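Side-chain contacts in carbohydrate deacetylase Agd3 (Neosartorya fumigata, PDB 6NWZ), which removes acetyl groups from N-acetylated carbohydrate, its substrate probably being the exopolysaccharide galactosaminogalactan, and is required for Aspergillus fumigatus biofilm formation: residues 663-668 with 674-679; 35-40 with 51-56; 363-368 with 415-420. All blocks are in the same frame, centred on the assembly; numbering follows the deposited sequence.

Interaction 1. Residues 663-668 with 674-679; sequences LTVWVQ and VTFTLS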
loop_
_atom_site.group_PDB
_atom_site.type_symbol
_atom_site.label_atom_id
_atom_site.label_comp_id
_atom_site.label_asym_id
_atom_site.label_seq_id
_atom_site.Cartn_x
_atom_site.Cartn_y
_atom_site.Cartn_z
ATOM N N LEU A 663 -7.864 1.032 -18.549
ATOM C CA LEU A 663 -6.654 1.300 -19.315
ATOM C C LEU A 663 -5.892 2.462 -18.692
ATOM O O LEU A 663 -6.436 3.562 -18.548
ATOM C CB LEU A 663 -7.002 1.609 -20.768
ATOM C CG LEU A 663 -5.847 2.079 -21.650
ATOM C CD1 LEU A 663 -4.705 1.069 -21.640
ATOM C CD2 LEU A 663 -6.343 2.309 -23.061
ATOM N N THR A 664 -4.634 2.223 -18.330
ATOM C CA THR A 664 -3.739 3.261 -17.832
ATOM C C THR A 664 -2.728 3.589 -18.923
ATOM O O THR A 664 -2.038 2.693 -19.422
ATOM C CB THR A 664 -3.026 2.816 -16.552
ATOM O OG1 THR A 664 -3.990 2.409 -15.574
ATOM C CG2 THR A 664 -2.182 3.951 -15.985
ATOM N N VAL A 665 -2.643 4.863 -19.293
ATOM C CA VAL A 665 -1.719 5.334 -20.321
ATOM C C VAL A 665 -0.704 6.250 -19.650
ATOM O O VAL A 665 -1.078 7.251 -19.021
ATOM C CB VAL A 665 -2.457 6.056 -21.461
ATOM C CG1 VAL A 665 -1.469 6.604 -22.479
ATOM C CG2 VAL A 665 -3.444 5.116 -22.133
ATOM N N TRP A 666 0.579 5.904 -19.769
ATOM C CA TRP A 666 1.667 6.707 -19.210
ATOM C C TRP A 666 2.093 7.719 -20.267
ATOM O O TRP A 666 2.825 7.391 -21.204
ATOM C CB TRP A 666 2.823 5.817 -18.761
ATOM C CG TRP A 666 2.436 4.919 -17.619
ATOM C CD1 TRP A 666 1.989 3.632 -17.703
ATOM C CD2 TRP A 666 2.424 5.257 -16.225
ATOM N NE1 TRP A 666 1.710 3.142 -16.446
ATOM C CE2 TRP A 666 1.970 4.122 -15.523
ATOM C CE3 TRP A 666 2.758 6.407 -15.502
ATOM C CZ2 TRP A 666 1.843 4.103 -14.133
ATOM C CZ3 TRP A 666 2.632 6.385 -14.121
ATOM C CH2 TRP A 666 2.178 5.243 -13.452
ATOM N N VAL A 667 1.628 8.956 -20.112
ATOM C CA VAL A 667 1.812 9.997 -21.117
ATOM C C VAL A 667 3.080 10.780 -20.804
ATOM O O VAL A 667 3.169 11.447 -19.767
ATOM C CB VAL A 667 0.594 10.928 -21.174
ATOM C CG1 VAL A 667 0.711 11.872 -22.361
ATOM C CG2 VAL A 667 -0.682 10.112 -21.247
ATOM N N GLN A 668 4.053 10.714 -21.710
ATOM C CA GLN A 668 5.322 11.416 -21.550
ATOM C C GLN A 668 5.193 12.814 -22.146
ATOM O O GLN A 668 5.121 12.973 -23.369
ATOM C CB GLN A 668 6.453 10.636 -22.217
ATOM C CG GLN A 668 7.841 11.180 -21.914
ATOM C CD GLN A 668 8.148 11.195 -20.428
ATOM O OE1 GLN A 668 8.199 10.148 -19.781
ATOM N NE2 GLN A 668 8.348 12.387 -19.878
ATOM N N VAL A 674 -0.621 16.777 -24.552
ATOM C CA VAL A 674 -1.101 15.639 -25.325
ATOM C C VAL A 674 -2.609 15.534 -25.169
ATOM O O VAL A 674 -3.150 15.763 -24.079
ATOM C CB VAL A 674 -0.402 14.340 -24.881
ATOM C CG1 VAL A 674 -0.818 13.175 -25.772
ATOM C CG2 VAL A 674 1.110 14.526 -24.894
ATOM N N THR A 675 -3.293 15.190 -26.262
ATOM C CA THR A 675 -4.744 15.057 -26.285
ATOM C C THR A 675 -5.136 13.696 -26.846
ATOM O O THR A 675 -4.574 13.240 -27.848
ATOM C CB THR A 675 -5.387 16.180 -27.112
ATOM O OG1 THR A 675 -5.208 17.429 -26.434
ATOM C CG2 THR A 675 -6.873 15.930 -27.310
ATOM N N PHE A 676 -6.099 13.050 -26.191
ATOM C CA PHE A 676 -6.614 11.750 -26.597
ATOM C C PHE A 676 -8.097 11.868 -26.920
ATOM O O PHE A 676 -8.847 12.528 -26.196
ATOM C CB PHE A 676 -6.409 10.697 -25.496
ATOM C CG PHE A 676 -4.967 10.452 -25.149
ATOM C CD1 PHE A 676 -4.331 11.225 -24.193
ATOM C CD2 PHE A 676 -4.250 9.447 -25.781
ATOM C CE1 PHE A 676 -3.004 11.003 -23.875
ATOM C CE2 PHE A 676 -2.924 9.219 -25.468
ATOM C CZ PHE A 676 -2.300 9.998 -24.513
ATOM N N THR A 677 -8.515 11.220 -28.002
ATOM C CA THR A 677 -9.911 11.199 -28.418
ATOM C C THR A 677 -10.556 9.892 -27.978
ATOM O O THR A 677 -10.057 8.808 -28.299
ATOM C CB THR A 677 -10.029 11.362 -29.933
ATOM O OG1 THR A 677 -9.700 12.707 -30.293
ATOM C CG2 THR A 677 -11.441 11.048 -30.398
ATOM N N LEU A 678 -11.662 9.996 -27.245
ATOM C CA LEU A 678 -12.382 8.809 -26.804
ATOM C C LEU A 678 -13.022 8.110 -27.998
ATOM O O LEU A 678 -13.730 8.739 -28.790
ATOM C CB LEU A 678 -13.450 9.185 -25.779
ATOM C CG LEU A 678 -13.088 9.104 -24.296
ATOM C CD1 LEU A 678 -11.757 9.780 -24.005
ATOM C CD2 LEU A 678 -14.195 9.732 -23.472
ATOM N N SER A 679 -12.765 6.806 -28.130
ATOM C CA SER A 679 -13.368 6.044 -29.220
ATOM C C SER A 679 -14.886 6.040 -29.107
ATOM O O SER A 679 -15.596 6.299 -30.085
ATOM C CB SER A 679 -12.826 4.615 -29.220
ATOM O OG SER A 679 -13.130 3.967 -27.998
#
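The Phe676 ring is met obliquely by two valine methyls at its far end: Val667 CG2 lies 3.6 Å from Phe676 CE1, and Val665 CG1 lies 4.0 Å from Phe676 CZ. The other flat group, Trp666, faces the opposite way on its strand; Thr664 CG2 from the same strand rests over one face toward the rim, and His245 meets it edge-to-face. The arrangement is face-to-face packing of two beta layers, as in a beta sandwich, within the Agd3 C-terminal domain. Strand 663-667 is the middle of a three-stranded antiparallel sheet between 639-643 and 654-656, while strand 674-683 pairs with 622-629. The short axes of 663-667 and 674-678 run 10.1 Å apart at 155°, a spacing that side chains, not backbone hydrogen bonds, must fill. Alternation does the sorting: Val665 and Val667 point inward from one layer, Val674 and Phe676 from the other. Phe676 carries CG anti to its carbonyl carbon (chi1 -62°), and from there the ring reaches across the gap to approach both valines. Val626 of strand 622-629 also touches this ring, and Val641 and Phe643 of strand 639-643 touch Val667 and Val665. All four residues of the contact are buried and apolar. Val667 divides its two methyls between partners: CG2 serves the phenyl ring, while CG1, anti to the backbone N (chi1 -171°), meets Val674 tip to tip, 3.7 Å from Val674 CG2 and also 3.7 Å from Val674 CB.

Interaction 2. Residues 35-40 with 51-56; sequences SAASSA and YTTLLV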
loop_
_atom_site.group_PDB
_atom_site.type_symbol
_atom_site.label_atom_id
_atom_site.label_comp_id
_atom_site.label_asym_id
_atom_site.label_seq_id
_atom_site.Cartn_x
_atom_site.Cartn_y
_atom_site.Cartn_z
ATOM N N SER A 35 -8.650 17.433 9.376
ATOM C CA SER A 35 -8.994 16.049 9.691
ATOM C C SER A 35 -10.170 15.573 8.847
ATOM O O SER A 35 -10.141 14.467 8.295
ATOM C CB SER A 35 -9.313 15.910 11.179
ATOM O OG SER A 35 -8.388 16.644 11.963
ATOM N N ALA A 36 -11.209 16.401 8.725
ATOM C CA ALA A 36 -12.359 16.027 7.909
ATOM C C ALA A 36 -11.958 15.838 6.452
ATOM O O ALA A 36 -12.340 14.850 5.816
ATOM C CB ALA A 36 -13.460 17.079 8.036
ATOM N N ALA A 37 -11.173 16.773 5.910
ATOM C CA ALA A 37 -10.780 16.695 4.506
ATOM C C ALA A 37 -9.875 15.502 4.233
ATOM O O ALA A 37 -9.836 15.003 3.103
ATOM C CB ALA A 37 -10.087 17.988 4.078
ATOM N N SER A 38 -9.143 15.033 5.246
ATOM C CA SER A 38 -8.209 13.933 5.034
ATOM C C SER A 38 -8.925 12.646 4.644
ATOM O O SER A 38 -8.360 11.824 3.912
ATOM C CB SER A 38 -7.368 13.715 6.288
ATOM O OG SER A 38 -8.195 13.521 7.421
ATOM N N SER A 39 -10.157 12.445 5.119
ATOM C CA SER A 39 -10.907 11.255 4.736
ATOM C C SER A 39 -11.346 11.288 3.281
ATOM O O SER A 39 -11.773 10.252 2.759
ATOM C CB SER A 39 -12.121 11.074 5.647
ATOM O OG SER A 39 -11.720 10.771 6.974
ATOM N N ALA A 40 -11.247 12.442 2.620
ATOM C CA ALA A 40 -11.496 12.552 1.189
ATOM C C ALA A 40 -10.232 12.723 0.362
ATOM O O ALA A 40 -10.174 12.226 -0.765
ATOM C CB ALA A 40 -12.435 13.727 0.897
ATOM N N TYR A 51 -6.416 17.568 -6.697
ATOM C CA TYR A 51 -7.537 18.053 -5.905
ATOM C C TYR A 51 -7.171 19.380 -5.257
ATOM O O TYR A 51 -5.995 19.717 -5.100
ATOM C CB TYR A 51 -7.948 17.041 -4.829
ATOM C CG TYR A 51 -6.856 16.745 -3.822
ATOM C CD1 TYR A 51 -6.721 17.506 -2.666
ATOM C CD2 TYR A 51 -5.960 15.705 -4.028
ATOM C CE1 TYR A 51 -5.722 17.239 -1.747
ATOM C CE2 TYR A 51 -4.961 15.430 -3.114
ATOM C CZ TYR A 51 -4.847 16.199 -1.977
ATOM O OH TYR A 51 -3.851 15.926 -1.067
ATOM N N THR A 52 -8.204 20.127 -4.869
ATOM C CA THR A 52 -8.056 21.378 -4.136
ATOM C C THR A 52 -8.893 21.295 -2.869
ATOM O O THR A 52 -10.048 20.860 -2.915
ATOM C CB THR A 52 -8.494 22.580 -4.983
ATOM O OG1 THR A 52 -7.730 22.618 -6.195
ATOM C CG2 THR A 52 -8.283 23.875 -4.226
ATOM N N THR A 53 -8.315 21.702 -1.742
ATOM C CA THR A 53 -8.989 21.623 -0.453
ATOM C C THR A 53 -9.483 23.003 -0.035
ATOM O O THR A 53 -8.704 23.961 0.006
ATOM C CB THR A 53 -8.061 21.050 0.621
ATOM O OG1 THR A 53 -7.626 19.740 0.236
ATOM C CG2 THR A 53 -8.789 20.953 1.944
ATOM N N LEU A 54 -10.776 23.095 0.274
ATOM C CA LEU A 54 -11.401 24.321 0.765
ATOM C C LEU A 54 -11.921 24.059 2.172
ATOM O O LEU A 54 -12.845 23.261 2.359
ATOM C CB LEU A 54 -12.533 24.772 -0.158
ATOM C CG LEU A 54 -13.438 25.885 0.375
ATOM C CD1 LEU A 54 -12.672 27.187 0.522
ATOM C CD2 LEU A 54 -14.641 26.073 -0.530
ATOM N N LEU A 55 -11.333 24.726 3.160
ATOM C CA LEU A 55 -11.740 24.565 4.548
ATOM C C LEU A 55 -12.722 25.669 4.914
ATOM O O LEU A 55 -12.453 26.852 4.679
ATOM C CB LEU A 55 -10.530 24.583 5.483
ATOM C CG LEU A 55 -9.533 23.437 5.285
ATOM C CD1 LEU A 55 -8.578 23.353 6.458
ATOM C CD2 LEU A 55 -10.244 22.108 5.089
ATOM N N VAL A 56 -13.860 25.279 5.480
ATOM C CA VAL A 56 -14.943 26.201 5.796
ATOM C C VAL A 56 -15.045 26.301 7.316
ATOM O O VAL A 56 -15.549 25.370 7.963
ATOM C CB VAL A 56 -16.272 25.747 5.180
ATOM C CG1 VAL A 56 -17.324 26.832 5.346
ATOM C CG2 VAL A 56 -16.085 25.391 3.713
#
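One helical alanine, Ala37, makes the contact with Thr53 and Leu55 of the strand that follows the helix. The segment opens with Ser35 and Ala36, whose backbone nitrogens both form weak hydrogen bonds to Asp33 OD2 at the start of helix 34-47; the methyl of Ala36 rests on Ala31 of strand 22-31. Ala37 is the buried residue that turns its CB toward strand 51-55, with its CA 7.2 Å from the CA of Thr53. Its single methyl touches two side chains: Ala37 CB is 3.9 Å from Thr53 CG2 and 4.2 Å from Leu55 CD2. Those two methyls lie side by side along the strand, Thr53 CG2 being 3.7 Å from Leu55 CD2, and they offer the alanine a small apolar patch. The chi1 of Thr53 (-59° for OG1) sets CG2 anti to the backbone N and brings it to the alanine, while OG1 lies at the edge of the Tyr51 ring, in its plane. Ala37 O accepts a hydrogen bond from Thr41 OG1 on the next turn. Beyond it, Ser38 O is bonded to Ser42 OG, Ser39 OG has a weak bond to Phe218 O, and Ala40 turns its methyl to Val29. Strand 22-31, helix 34-47 and strand 51-55 form a beta-alpha-beta unit of the CBM87 region: the two strands pair in parallel and the helix packs on both, through Ala36, Ala37 and Ala40 on the first strand, and through Ala37, Thr41 and Leu44 on the second, Thr41 meeting both Thr53 and Tyr51.

Interaction 3. Residues 363-368 with 415-420; sequences ACTQLD and KQVGLD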
loop_
_atom_site.group_PDB
_atom_site.type_symbol
_atom_site.label_atom_id
_atom_site.label_comp_id
_atom_site.label_asym_id
_atom_site.label_seq_id
_atom_site.Cartn_x
_atom_site.Cartn_y
_atom_site.Cartn_z
ATOM N N ALA A 363 33.077 -24.993 -3.931
ATOM C CA ALA A 363 32.872 -26.274 -3.261
ATOM C C ALA A 363 32.524 -26.091 -1.789
ATOM O O ALA A 363 31.750 -26.877 -1.234
ATOM C CB ALA A 363 34.116 -27.150 -3.403
ATOM N N CYS A 364 33.088 -25.067 -1.144
ATOM C CA CYS A 364 32.692 -24.745 0.224
ATOM C C CYS A 364 31.201 -24.443 0.308
ATOM O O CYS A 364 30.482 -25.032 1.123
ATOM C CB CYS A 364 33.495 -23.554 0.743
ATOM S SG CYS A 364 32.706 -22.730 2.150
ATOM N N THR A 365 30.719 -23.519 -0.529
ATOM C CA THR A 365 29.317 -23.118 -0.466
ATOM C C THR A 365 28.382 -24.280 -0.779
ATOM O O THR A 365 27.282 -24.356 -0.221
ATOM C CB THR A 365 29.053 -21.956 -1.429
ATOM O OG1 THR A 365 29.221 -22.399 -2.780
ATOM C CG2 THR A 365 30.010 -20.804 -1.155
ATOM N N GLN A 366 28.804 -25.200 -1.651
ATOM C CA GLN A 366 27.962 -26.322 -2.050
ATOM C C GLN A 366 27.716 -27.327 -0.927
ATOM O O GLN A 366 26.806 -28.153 -1.057
ATOM C CB GLN A 366 28.582 -27.039 -3.253
ATOM C CG GLN A 366 28.701 -26.186 -4.504
ATOM C CD GLN A 366 27.360 -25.880 -5.140
ATOM O OE1 GLN A 366 26.377 -26.584 -4.913
ATOM N NE2 GLN A 366 27.313 -24.823 -5.943
ATOM N N LEU A 367 28.492 -27.288 0.163
ATOM C CA LEU A 367 28.262 -28.210 1.273
ATOM C C LEU A 367 26.965 -27.928 2.026
ATOM O O LEU A 367 26.566 -28.748 2.860
ATOM C CB LEU A 367 29.437 -28.170 2.252
ATOM C CG LEU A 367 30.792 -28.620 1.707
ATOM C CD1 LEU A 367 31.841 -28.627 2.809
ATOM C CD2 LEU A 367 30.672 -29.990 1.065
ATOM N N ASP A 368 26.309 -26.799 1.758
ATOM C CA ASP A 368 25.040 -26.440 2.382
ATOM C C ASP A 368 23.897 -26.935 1.499
ATOM O O ASP A 368 23.748 -26.482 0.358
ATOM C CB ASP A 368 24.963 -24.923 2.567
ATOM C CG ASP A 368 23.830 -24.481 3.485
ATOM O OD1 ASP A 368 22.792 -25.173 3.572
ATOM O OD2 ASP A 368 23.988 -23.422 4.129
ATOM N N LYS A 415 27.296 -13.256 -6.376
ATOM C CA LYS A 415 27.797 -13.437 -7.732
ATOM C C LYS A 415 28.392 -14.828 -7.919
ATOM O O LYS A 415 28.104 -15.503 -8.913
ATOM C CB LYS A 415 28.828 -12.353 -8.057
ATOM C CG LYS A 415 29.521 -12.519 -9.407
ATOM C CD LYS A 415 30.430 -11.334 -9.714
ATOM C CE LYS A 415 31.438 -11.666 -10.805
ATOM N NZ LYS A 415 30.778 -12.135 -12.052
ATOM N N GLN A 416 29.220 -15.273 -6.967
ATOM C CA GLN A 416 29.829 -16.597 -7.071
ATOM C C GLN A 416 28.771 -17.689 -7.046
ATOM O O GLN A 416 28.842 -18.657 -7.811
ATOM C CB GLN A 416 30.831 -16.814 -5.932
ATOM C CG GLN A 416 31.286 -18.267 -5.786
ATOM C CD GLN A 416 32.180 -18.507 -4.579
ATOM O OE1 GLN A 416 31.739 -18.409 -3.433
ATOM N NE2 GLN A 416 33.440 -18.837 -4.834
ATOM N N VAL A 417 27.779 -17.544 -6.171
ATOM C CA VAL A 417 26.766 -18.574 -6.006
ATOM C C VAL A 417 25.724 -18.533 -7.122
ATOM O O VAL A 417 25.024 -19.530 -7.345
ATOM C CB VAL A 417 26.190 -18.421 -4.587
ATOM C CG1 VAL A 417 24.678 -18.424 -4.575
ATOM C CG2 VAL A 417 26.766 -19.502 -3.687
ATOM N N GLY A 418 25.639 -17.425 -7.860
ATOM C CA GLY A 418 24.783 -17.323 -9.024
ATOM C C GLY A 418 23.436 -16.673 -8.791
ATOM O O GLY A 418 22.663 -16.529 -9.749
ATOM N N LEU A 419 23.131 -16.273 -7.555
ATOM C CA LEU A 419 21.817 -15.710 -7.271
ATOM C C LEU A 419 21.591 -14.393 -8.002
ATOM O O LEU A 419 20.449 -14.066 -8.342
ATOM C CB LEU A 419 21.642 -15.529 -5.764
ATOM C CG LEU A 419 21.469 -16.836 -4.989
ATOM C CD1 LEU A 419 21.438 -16.596 -3.484
ATOM C CD2 LEU A 419 20.208 -17.553 -5.454
ATOM N N ASP A 420 22.652 -13.632 -8.270
ATOM C CA ASP A 420 22.455 -12.355 -8.950
ATOM C C ASP A 420 22.033 -12.519 -10.400
ATOM O O ASP A 420 21.781 -11.512 -11.067
ATOM C CB ASP A 420 23.721 -11.496 -8.869
ATOM C CG ASP A 420 24.912 -12.120 -9.575
ATOM O OD1 ASP A 420 24.803 -13.256 -10.087
ATOM O OD2 ASP A 420 25.972 -11.458 -9.613
#
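Helix 362-366 comes beside the C-terminal end of helix 400-417, with the CA atoms of Thr365 and Val417 7.6 Å apart, and segment 415-420 then leaves its helix at Gly418 with a positive phi of 97°. Thr365 carries one side of the contact and meets two successive residues. Its methyl touches the amide oxygen: Thr365 CG2 is 3.7 Å from Gln416 OE1. Val417 CG2 lies against the hydroxyl side of the residue, 3.9 Å from Thr365 OG1 and 4.0 Å from Thr365 CB. The hydroxyl is held back on its own helix, where a chi1 of 66° allows OG1 to hydrogen-bond Val362 O. Gln416 reaches across with its chain extended to CD, and its amide is gripped at both ends by the chain leading into helix 362-366: OE1 bonds to Tyr358 OH, and NE2 to Trp360 O. Leu371 of helix 369-375 touches both Thr365 and Val417. Next to Thr365, Cys364 is tied by a disulfide to Cys323. Between the two segments the touch is therefore van der Waals packing alone; the polar groups involved are satisfied by Val362, Tyr358 and Trp360, so Gln416 links helix 400-417 chiefly to the chain just before helix 362-366.

How the interactions relate
Along the chain the order is interaction 2, interaction 3, interaction 1, each in a different part of the protein: the CBM87 region, the deacetylase domain and the C-terminal domain. Interactions 1 and 2 are nearest, with centres about 29 Å apart, and a run of paired strands connects them: 51-55 pairs with 22-31, 22-31 with 613-618, 613-618 with 622-629, and 622-629 with 674-683. Strand 613-618, late in the chain, thus joins the C-terminal strands to 22-31 near its start. Interaction 3 stands apart among helices of the deacetylase domain, its centre about 48 Å from interaction 1 and 55 Å from interaction 2, across the molecule's centre from the latter. None touches another.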